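Local coordinates for protein glucuronan lyase A (Trichoderma reesei, PDB 2ZZJ) that probably cleaves beta-1,4-linked glucuronan within the chain, as an endo-acting polysaccharide lyase with a beta-jelly-roll fold and a bound calcium ion, at residues G227-F230 / A231-D234. Sequence-based numbering, arbitrary orientation.
Sequences GTTF and ADVD
T229 and D232 close a capping box at the start of the short helix 230-233. The hydroxyl of T229, set between its own backbone N and carbonyl carbon (chi1 72°), reaches forward to the amide of D232, and T229 OG1 accepts from D232 N at 3.1 Å. D232 returns the favour: its carboxylate leans back across the T229 side chain, and D232 OD2 takes a weak bond from T229 N at 3.2 Å. D232 OD2 also accepts from T228 N, 3.3 Å away and met on the anti side of the carboxylate, a little out of its plane. A further grip comes from the N-terminal amine of T1, which bonds both D232 OD2 and T228 OG1; if that amine is protonated, as is likely, its charge would probably favour an ionised D232 carboxylate.

Just after the cap, F230 O holds two amides: V233 N at 3.0 Å, well above the carbonyl plane, and D234 N at 2.8 Å, almost in line with the C=O. With CG anti to its backbone N (chi1 -175°), the F230 ring reaches obliquely across the D234 side chain, placing F230 CE2 3.2 Å from D234 OD2; ring and carboxylate planes are 58° apart. Q237 NE2 bonds D234 OD2, while D234 OD1 accepts from D236 N.

V233 CG1 packs back on G227 N at 3.4 Å. The helix follows strand 216-227 and lies against a jelly-roll sheet: F230 and V233 rest on F69 of strand 66-76 and V155 of strand 152-160, and W171 of strand 166-172 meets the F230 ring edge-to-face.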
loop_
_atom_site.group_PDB
_atom_site.type_symbol
_atom_site.label_atom_id
_atom_site.label_comp_id
_atom_site.label_asym_id
_atom_site.label_seq_id
_atom_site.Cartn_x
_atom_site.Cartn_y
_atom_site.Cartn_z
ATOM N N GLY A 227 5.939 -12.591 5.340
ATOM C CA GLY A 227 6.214 -13.911 5.899
ATOM C C GLY A 227 5.049 -14.849 5.759
ATOM O O GLY A 227 4.085 -14.564 5.034
ATOM N N THR A 228 5.129 -15.969 6.474
ATOM C CA THR A 228 4.161 -17.049 6.285
ATOM C C THR A 228 3.219 -17.241 7.457
ATOM O O THR A 228 2.302 -18.044 7.375
ATOM C CB THR A 228 4.855 -18.395 5.945
ATOM O OG1 THR A 228 5.688 -18.779 7.023
ATOM C CG2 THR A 228 5.737 -18.237 4.701
ATOM N N THR A 229 3.430 -16.486 8.535
ATOM C CA THR A 229 2.517 -16.517 9.697
ATOM C C THR A 229 2.176 -15.090 10.123
ATOM O O THR A 229 2.880 -14.146 9.743
ATOM C CB THR A 229 3.128 -17.298 10.887
ATOM O OG1 THR A 229 4.204 -16.555 11.496
ATOM C CG2 THR A 229 3.673 -18.662 10.403
ATOM N N PHE A 230 1.117 -14.940 10.920
ATOM C CA PHE A 230 0.785 -13.642 11.514
ATOM C C PHE A 230 1.934 -13.118 12.386
ATOM O O PHE A 230 2.343 -11.935 12.270
ATOM C CB PHE A 230 -0.514 -13.808 12.356
ATOM C CG PHE A 230 -1.037 -12.519 12.942
ATOM C CD1 PHE A 230 -2.042 -11.792 12.306
ATOM C CD2 PHE A 230 -0.543 -12.045 14.164
ATOM C CE1 PHE A 230 -2.513 -10.570 12.864
ATOM C CE2 PHE A 230 -1.026 -10.854 14.743
ATOM C CZ PHE A 230 -2.011 -10.098 14.070
ATOM N N ALA A 231 2.451 -13.968 13.290
ATOM C CA ALA A 231 3.523 -13.519 14.193
ATOM C C ALA A 231 4.772 -13.058 13.418
ATOM O O ALA A 231 5.511 -12.203 13.909
ATOM C CB ALA A 231 3.913 -14.615 15.206
ATOM N N ASP A 232 5.027 -13.651 12.249
ATOM C CA ASP A 232 6.182 -13.215 11.445
ATOM C C ASP A 232 6.105 -11.726 11.101
ATOM O O ASP A 232 7.126 -11.033 11.068
ATOM C CB ASP A 232 6.262 -13.968 10.125
ATOM C CG ASP A 232 6.845 -15.324 10.264
ATOM O OD1 ASP A 232 7.697 -15.526 11.144
ATOM O OD2 ASP A 232 6.500 -16.164 9.431
ATOM N N VAL A 233 4.892 -11.237 10.855
ATOM C CA VAL A 233 4.727 -9.866 10.320
ATOM C C VAL A 233 4.058 -8.860 11.232
ATOM O O VAL A 233 4.012 -7.683 10.915
ATOM C CB VAL A 233 4.004 -9.854 8.947
ATOM C CG1 VAL A 233 4.620 -10.876 8.021
ATOM C CG2 VAL A 233 2.476 -10.087 9.081
ATOM N N ASP A 234 3.481 -9.330 12.339
ATOM C CA ASP A 234 2.757 -8.445 13.258
ATOM C C ASP A 234 3.702 -7.424 13.897
ATOM O O ASP A 234 4.610 -7.785 14.661
ATOM C CB ASP A 234 2.069 -9.310 14.348
ATOM C CG ASP A 234 1.385 -8.476 15.414
ATOM O OD1 ASP A 234 1.193 -7.257 15.207
ATOM O OD2 ASP A 234 1.029 -9.066 16.458
#